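Local coordinates for protein probable 2-oxoacid ferredoxin oxidoreductase, alpha chain (Thermoplasma acidophilum, PDB 3JU3) that probably oxidises 2-oxoacids such as 2-oxoglutarate to acyl-CoA and carbon dioxide with ferredoxin as electron acceptor, and is represented here by core domain II of its alpha chain, at residues A[16-21]-A[33-38]; A[38-43]-A[111-116]; A[76-81]-A[92-97]. All coordinates share one frame; numbering follows the deposited sequence. Where two conformers were deposited one is given.

Overall arrangement
The three contacts differ in burial and chemistry. Interaction 1 is a buried, wholly apolar contact within the beta-alpha-beta unit of strand 16-21, helix 25-37 and strand 42-47. Interaction 2 starts where that helix ends and has Glu38 in common with interaction 1. It adds a salt bridge and a methyl contact with helix 105-117 at the surface, its centre about 6 Å from that of interaction 1, and Leu35 CD1 and Ala42 CB pack between them. Interaction 3, about 16 Å from interaction 1 and 17 Å from interaction 2 between centres, is a surface contact of an amide with aliphatic groups; Trp21 NE1 to Ala77 O ties it to strand 16-21. All three touch the second subunit.

Interaction 1: residues A[16-21]-A[33-38]; sequences ITFVTW and EDLKEE
Leu35 carries this contact: it has the most surface buried here, and its CD1 methyl meets both residues that the strand offers. CD1 lies 4.0 Å from Phe18 CE2, at the edge of the phenyl ring and in its plane, so the leucine meets the rim of the ring and not a face. The same methyl is 4.1 Å from Ile16 CD1, with the two side chains crossing at about a right angle. Phe18 and Leu35, by contrast, approach from opposite directions.

Ile16 and Phe18 are two positions apart on strand 16-21, and both point toward the helix. Ile16 CG2 lies 3.7 Å above the plane of the Phe18 ring, over its centre, covering one face with a methyl. With CG1 set anti to its carbonyl carbon (chi1 -66°), Ile16 sends CD1 on to Leu35 while CG2 is left for the ring. The three residues thus form a small apolar cluster in which no hydrogen bond crosses between the segments, and all three are buried. Ala42 touches each of them, Ile32 also packs on Phe18, and Leu109 of helix 105-117 reaches Leu35.

The far edge of the strand is used differently: Thr17, Phe18 and Val19 pair in parallel with a strand of the second subunit, continuing the sheet across the interface. Strand 16-21, helix 25-37 and the parallel neighbour strand 42-47 make up a beta-alpha-beta unit, and the Leu35 cluster is part of the hydrophobic layer between its helix and its sheet.

Interaction 2: residues A[38-43]-A[111-116]; sequences EGISAN and SAKEIL
Lys113 and Glu38 form a salt bridge between helix 105-117 and the turn that follows helix 25-37. Lys113 NZ donates to Glu38 OE2 at 2.8 Å, arriving on the syn side of that oxygen and 19° out of the carboxylate plane. A second, weak bond runs from Lys113 NZ to Glu38 OE1 at 3.2 Å, so the ammonium straddles both oxygens, though unequally. The lysine chain gets there by a bend at chi3 (-86°), while Glu38 stays extended beyond CG and comes from the opposite direction. Glu38 is exposed, so solvent probably weakens the charge attraction somewhat.

Beside the ion pair lies an apolar contact: Ile40 and Leu116 reach toward each other tip to tip, with Ile40 CD1 3.7 Å from Leu116 CD2. Leu116 CG stands anti to the backbone N (chi1 -178°), which carries CD2 across to the isoleucine. Ile40 CD1 also comes within 4.3 Å of Lys113 CD, so the aliphatic part of the lysine continues the same packing.

The backbone turn that places these groups is a Schellman motif. Gly39, with positive phi, is its C-prime residue: Ile40 N bonds to Leu35 O, and Gly39 N to Lys36 O, ending the helix before the chain enters strand 42-47.

Inward, Lys113 and Ile40 both touch Leu35, and Ile40 also touches Ile16 of the neighbouring strand. Helix 105-117 therefore lies against the end of helix 25-37 and the approach to strand 42-47, while Leu116 and Ile115 touch Leu67 of the second subunit.

Interaction 3: residues A[76-81]-A[92-97]; sequences TAQAAQ and KNKILK
Gln78 sets its CG anti to its own carbonyl carbon (chi1 -65°) and runs extended beyond it, which carries the terminal amide to Leu96 and Lys94. Leu96 brings its CD2 methyl to the amide. Lys94 holds CG between the backbone N and the carbonyl carbon (chi1 68°) and sends its chain toward the amide oxygen.

The contact belongs to a strand-helix-strand passage of core domain II: Gln78 stands between strand 68-77 and helix 79-87, and strand 93-95 follows. Residues of both strands pair antiparallel with a strand of the second subunit, where Asp70 also packs on Gln78 and Glu72 on Leu96.

No hydrogen bond crosses between the segments, so the amide is met here by hydrocarbon alone. Lys94 CD lies 3.8 Å from Gln78 OE1, on the same side of the amide plane as the leucine methyl.

That methyl lies over the amide face: Leu96 CD2 stands about 3.4 Å from the plane, above the CD-NE2 bond and nearer its nitrogen end, at 3.6 Å from Gln78 CD and 3.5 Å from Gln78 NE2.

Interaction 1: residues A[16-21]-A[33-38]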
# COMPACT_ATOMS: atom_id res chain seq x y z
N ILE A 16 -19.36 21.03 -2.79
CA ILE A 16 -18.80 19.73 -2.39
C ILE A 16 -17.75 19.96 -1.29
O ILE A 16 -16.87 20.84 -1.43
CB ILE A 16 -18.08 19.02 -3.57
CG1 ILE A 16 -19.08 18.63 -4.68
CG2 ILE A 16 -17.28 17.76 -3.05
CD1 ILE A 16 -18.45 18.36 -6.06
N THR A 17 -17.81 19.16 -0.22
CA THR A 17 -16.75 19.14 0.77
C THR A 17 -16.07 17.77 0.74
O THR A 17 -16.63 16.76 1.18
CB THR A 17 -17.36 19.41 2.18
OG1 THR A 17 -17.82 20.76 2.20
CG2 THR A 17 -16.32 19.20 3.34
N PHE A 18 -14.87 17.75 0.18
CA PHE A 18 -14.05 16.54 0.19
C PHE A 18 -13.46 16.37 1.59
O PHE A 18 -13.22 17.35 2.28
CB PHE A 18 -12.91 16.66 -0.82
CG PHE A 18 -13.35 16.61 -2.27
CD1 PHE A 18 -13.77 15.41 -2.82
CD2 PHE A 18 -13.34 17.76 -3.07
CE1 PHE A 18 -14.17 15.34 -4.18
CE2 PHE A 18 -13.76 17.70 -4.43
CZ PHE A 18 -14.15 16.51 -4.97
N VAL A 19 -13.26 15.11 2.01
CA VAL A 19 -12.54 14.81 3.26
C VAL A 19 -11.47 13.80 2.89
O VAL A 19 -11.77 12.79 2.22
CB VAL A 19 -13.44 14.18 4.31
CG1 VAL A 19 -12.66 14.00 5.66
CG2 VAL A 19 -14.65 15.03 4.55
N THR A 20 -10.23 14.05 3.30
CA THR A 20 -9.20 13.06 3.16
C THR A 20 -8.07 13.31 4.17
O THR A 20 -8.15 14.23 5.01
CB THR A 20 -8.67 12.96 1.69
OG1 THR A 20 -8.15 11.63 1.45
CG2 THR A 20 -7.57 14.00 1.41
N TRP A 21 -7.05 12.46 4.09
CA TRP A 21 -5.90 12.51 4.96
C TRP A 21 -4.80 11.91 4.08
O TRP A 21 -5.06 11.29 3.05
CB TRP A 21 -6.12 11.66 6.23
CG TRP A 21 -6.31 10.19 5.91
CD1 TRP A 21 -7.46 9.58 5.43
CD2 TRP A 21 -5.32 9.17 5.95
NE1 TRP A 21 -7.22 8.25 5.22
CE2 TRP A 21 -5.92 7.98 5.53
CE3 TRP A 21 -3.97 9.16 6.33
CZ2 TRP A 21 -5.23 6.77 5.49
CZ3 TRP A 21 -3.28 7.96 6.29
CH2 TRP A 21 -3.91 6.78 5.84
N GLU A 33 -9.50 22.63 -8.34
CA GLU A 33 -9.22 23.67 -9.34
C GLU A 33 -9.96 23.41 -10.65
O GLU A 33 -10.52 24.33 -11.22
CB GLU A 33 -7.71 23.86 -9.58
CG GLU A 33 -6.93 24.42 -8.39
CD GLU A 33 -7.58 25.65 -7.74
OE1 GLU A 33 -7.35 26.79 -8.22
OE2 GLU A 33 -8.30 25.49 -6.73
N ASP A 34 -9.97 22.15 -11.09
CA ASP A 34 -10.76 21.74 -12.26
C ASP A 34 -12.27 22.04 -12.12
O ASP A 34 -12.92 22.48 -13.08
CB ASP A 34 -10.55 20.25 -12.54
CG ASP A 34 -9.10 19.91 -12.77
OD1 ASP A 34 -8.38 20.70 -13.40
OD2 ASP A 34 -8.68 18.82 -12.34
N LEU A 35 -12.83 21.79 -10.94
CA LEU A 35 -14.25 22.09 -10.69
C LEU A 35 -14.61 23.58 -10.88
O LEU A 35 -15.67 23.90 -11.42
CB LEU A 35 -14.67 21.56 -9.29
CG LEU A 35 -14.87 20.04 -9.18
CD1 LEU A 35 -14.93 19.66 -7.69
CD2 LEU A 35 -16.13 19.55 -9.94
N LYS A 36 -13.74 24.48 -10.42
CA LYS A 36 -13.94 25.92 -10.57
C LYS A 36 -14.21 26.27 -12.03
O LYS A 36 -15.03 27.15 -12.34
CB LYS A 36 -12.68 26.66 -10.08
CG LYS A 36 -12.64 26.88 -8.61
CD LYS A 36 -11.30 27.41 -8.18
CE LYS A 36 -11.10 27.20 -6.68
NZ LYS A 36 -9.81 27.82 -6.23
N GLU A 37 -13.53 25.55 -12.93
CA GLU A 37 -13.63 25.79 -14.37
C GLU A 37 -15.04 25.57 -14.88
O GLU A 37 -15.43 26.17 -15.86
CB GLU A 37 -12.62 24.94 -15.16
CG GLU A 37 -11.20 25.45 -14.99
CD GLU A 37 -10.14 24.66 -15.77
OE1 GLU A 37 -10.45 23.97 -16.77
OE2 GLU A 37 -8.96 24.79 -15.39
N GLU A 38 -15.78 24.68 -14.21
CA GLU A 38 -17.15 24.38 -14.55
C GLU A 38 -18.12 25.11 -13.64
O GLU A 38 -19.33 24.80 -13.65
CB GLU A 38 -17.43 22.88 -14.40
CG GLU A 38 -16.93 22.05 -15.50
CD GLU A 38 -17.24 20.61 -15.24
OE1 GLU A 38 -18.36 20.18 -15.59
OE2 GLU A 38 -16.36 19.93 -14.69

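Interaction 2: residues A[38-43]-A[111-116]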
# COMPACT_ATOMS: atom_id res chain seq x y z
N GLU A 38 -15.78 24.68 -14.21
CA GLU A 38 -17.15 24.38 -14.55
C GLU A 38 -18.12 25.11 -13.64
O GLU A 38 -19.33 24.80 -13.65
CB GLU A 38 -17.43 22.88 -14.40
CG GLU A 38 -16.93 22.05 -15.50
CD GLU A 38 -17.24 20.61 -15.24
OE1 GLU A 38 -18.36 20.18 -15.59
OE2 GLU A 38 -16.36 19.93 -14.69
N GLY A 39 -17.60 26.05 -12.86
CA GLY A 39 -18.44 26.81 -11.91
C GLY A 39 -18.92 26.03 -10.70
O GLY A 39 -19.91 26.43 -10.05
N ILE A 40 -18.17 24.98 -10.35
CA ILE A 40 -18.51 24.20 -9.15
C ILE A 40 -17.50 24.48 -8.04
O ILE A 40 -16.31 24.37 -8.27
CB ILE A 40 -18.53 22.72 -9.43
CG1 ILE A 40 -19.67 22.41 -10.41
CG2 ILE A 40 -18.70 21.93 -8.14
CD1 ILE A 40 -19.57 21.01 -11.00
N SER A 41 -17.99 24.83 -6.86
CA SER A 41 -17.08 25.11 -5.74
C SER A 41 -16.88 23.88 -4.85
O SER A 41 -17.77 23.07 -4.66
CB SER A 41 -17.58 26.30 -4.91
OG SER A 41 -18.85 25.98 -4.38
N ALA A 42 -15.69 23.76 -4.27
CA ALA A 42 -15.42 22.60 -3.46
C ALA A 42 -14.41 23.03 -2.43
O ALA A 42 -13.57 23.92 -2.71
CB ALA A 42 -14.92 21.45 -4.32
N ASN A 43 -14.50 22.47 -1.23
CA ASN A 43 -13.46 22.70 -0.26
C ASN A 43 -12.93 21.34 0.24
O ASN A 43 -13.43 20.29 -0.22
CB ASN A 43 -13.93 23.66 0.87
CG ASN A 43 -15.18 23.16 1.59
OD1 ASN A 43 -15.52 21.98 1.50
ND2 ASN A 43 -15.87 24.04 2.31
N SER A 111 -16.51 11.05 -10.68
CA SER A 111 -17.30 10.51 -9.57
C SER A 111 -17.92 11.61 -8.76
O SER A 111 -19.06 11.48 -8.27
CB SER A 111 -16.45 9.70 -8.60
OG SER A 111 -15.66 8.76 -9.27
N ALA A 112 -17.13 12.65 -8.54
CA ALA A 112 -17.52 13.83 -7.78
C ALA A 112 -18.78 14.52 -8.37
O ALA A 112 -19.74 14.85 -7.66
CB ALA A 112 -16.35 14.83 -7.68
N LYS A 113 -18.77 14.70 -9.69
CA LYS A 113 -19.93 15.27 -10.40
C LYS A 113 -21.14 14.34 -10.34
O LYS A 113 -22.26 14.81 -10.07
CB LYS A 113 -19.54 15.67 -11.82
CG LYS A 113 -18.63 16.88 -11.82
CD LYS A 113 -18.45 17.47 -13.20
CE LYS A 113 -17.34 16.77 -13.94
NZ LYS A 113 -17.15 17.27 -15.33
N GLU A 114 -20.92 13.05 -10.58
CA GLU A 114 -21.96 12.04 -10.41
C GLU A 114 -22.62 12.16 -9.04
O GLU A 114 -23.84 12.08 -8.94
CB GLU A 114 -21.40 10.63 -10.60
CG GLU A 114 -22.47 9.55 -10.61
CD GLU A 114 -21.90 8.14 -10.71
OE1 GLU A 114 -20.95 7.83 -9.95
OE2 GLU A 114 -22.41 7.34 -11.53
N ILE A 115 -21.82 12.37 -7.99
CA ILE A 115 -22.32 12.39 -6.64
C ILE A 115 -23.12 13.68 -6.41
O ILE A 115 -24.19 13.68 -5.77
CB ILE A 115 -21.13 12.27 -5.58
CG1 ILE A 115 -20.64 10.81 -5.49
CG2 ILE A 115 -21.56 12.79 -4.22
CD1 ILE A 115 -19.26 10.60 -4.80
N LEU A 116 -22.58 14.77 -6.94
CA LEU A 116 -23.22 16.07 -6.97
C LEU A 116 -24.62 16.00 -7.62
O LEU A 116 -25.60 16.53 -7.07
CB LEU A 116 -22.32 17.05 -7.72
CG LEU A 116 -22.77 18.51 -7.83
CD1 LEU A 116 -23.01 19.14 -6.46
CD2 LEU A 116 -21.72 19.26 -8.60

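Interaction 3: residues A[76-81]-A[92-97]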
# COMPACT_ATOMS: atom_id res chain seq x y z
N THR A 76 -3.98 2.26 5.55
CA THR A 76 -5.01 2.51 4.51
C THR A 76 -6.37 2.70 5.19
O THR A 76 -6.72 1.90 6.06
CB THR A 76 -5.12 1.36 3.48
OG1 THR A 76 -3.85 1.14 2.85
CG2 THR A 76 -6.13 1.69 2.39
N ALA A 77 -7.13 3.74 4.83
CA ALA A 77 -8.44 3.97 5.47
C ALA A 77 -9.26 5.02 4.71
O ALA A 77 -8.70 5.89 3.97
CB ALA A 77 -8.28 4.42 6.91
N GLN A 78 -10.56 4.87 4.91
CA GLN A 78 -11.58 5.85 4.63
C GLN A 78 -11.70 6.60 5.95
O GLN A 78 -11.96 5.98 6.99
CB GLN A 78 -12.91 5.10 4.33
CG GLN A 78 -12.86 4.24 3.06
CD GLN A 78 -14.02 3.24 2.92
OE1 GLN A 78 -15.17 3.51 3.26
NE2 GLN A 78 -13.70 2.07 2.38
N ALA A 79 -11.49 7.93 5.94
CA ALA A 79 -11.69 8.72 7.14
C ALA A 79 -13.13 8.65 7.69
O ALA A 79 -13.35 9.09 8.81
CB ALA A 79 -11.27 10.17 6.95
N ALA A 80 -14.08 8.10 6.91
CA ALA A 80 -15.48 8.07 7.32
C ALA A 80 -15.67 7.27 8.59
O ALA A 80 -16.52 7.60 9.42
CB ALA A 80 -16.41 7.50 6.20
N GLN A 81 -14.93 6.17 8.72
CA GLN A 81 -15.12 5.31 9.87
C GLN A 81 -14.82 6.06 11.16
O GLN A 81 -15.64 6.08 12.10
CB GLN A 81 -14.31 4.02 9.76
CG GLN A 81 -15.15 2.80 9.38
CD GLN A 81 -14.29 1.58 9.07
OE1 GLN A 81 -13.53 1.59 8.10
NE2 GLN A 81 -14.41 0.53 9.90
N LYS A 92 -22.26 9.48 3.67
CA LYS A 92 -22.73 8.42 2.77
C LYS A 92 -22.01 8.28 1.43
O LYS A 92 -21.98 7.19 0.85
CB LYS A 92 -24.25 8.39 2.65
CG LYS A 92 -24.89 7.65 3.81
CD LYS A 92 -26.40 7.76 3.80
CE LYS A 92 -26.94 7.69 5.21
NZ LYS A 92 -28.43 7.61 5.20
N ASN A 93 -21.41 9.37 0.94
CA ASN A 93 -20.75 9.31 -0.35
C ASN A 93 -19.26 9.12 -0.23
O ASN A 93 -18.61 9.75 0.61
CB ASN A 93 -21.03 10.55 -1.19
CG ASN A 93 -22.50 10.80 -1.36
OD1 ASN A 93 -23.18 10.07 -2.09
ND2 ASN A 93 -23.00 11.83 -0.68
N LYS A 94 -18.69 8.27 -1.07
CA LYS A 94 -17.26 8.01 -0.94
C LYS A 94 -16.61 7.77 -2.29
O LYS A 94 -17.28 7.36 -3.25
CB LYS A 94 -17.00 6.86 0.06
CG LYS A 94 -17.48 5.50 -0.42
CD LYS A 94 -17.76 4.55 0.74
CE LYS A 94 -18.38 3.23 0.25
NZ LYS A 94 -19.68 3.43 -0.45
N ILE A 95 -15.33 8.07 -2.38
CA ILE A 95 -14.55 7.75 -3.55
C ILE A 95 -13.49 6.78 -3.05
O ILE A 95 -12.60 7.16 -2.28
CB ILE A 95 -13.95 9.04 -4.16
CG1 ILE A 95 -15.07 9.88 -4.79
CG2 ILE A 95 -12.78 8.74 -5.16
CD1 ILE A 95 -14.64 11.15 -5.45
N LEU A 96 -13.64 5.51 -3.43
CA LEU A 96 -12.72 4.42 -3.05
C LEU A 96 -11.66 4.19 -4.13
O LEU A 96 -11.79 4.71 -5.23
CB LEU A 96 -13.51 3.10 -2.90
CG LEU A 96 -14.72 3.08 -1.97
CD1 LEU A 96 -15.28 1.65 -1.80
CD2 LEU A 96 -14.37 3.69 -0.61
N LYS A 97 -10.64 3.38 -3.82
CA LYS A 97 -9.68 2.94 -4.84
C LYS A 97 -10.37 2.10 -5.93
O LYS A 97 -11.25 1.28 -5.63
CB LYS A 97 -8.53 2.15 -4.21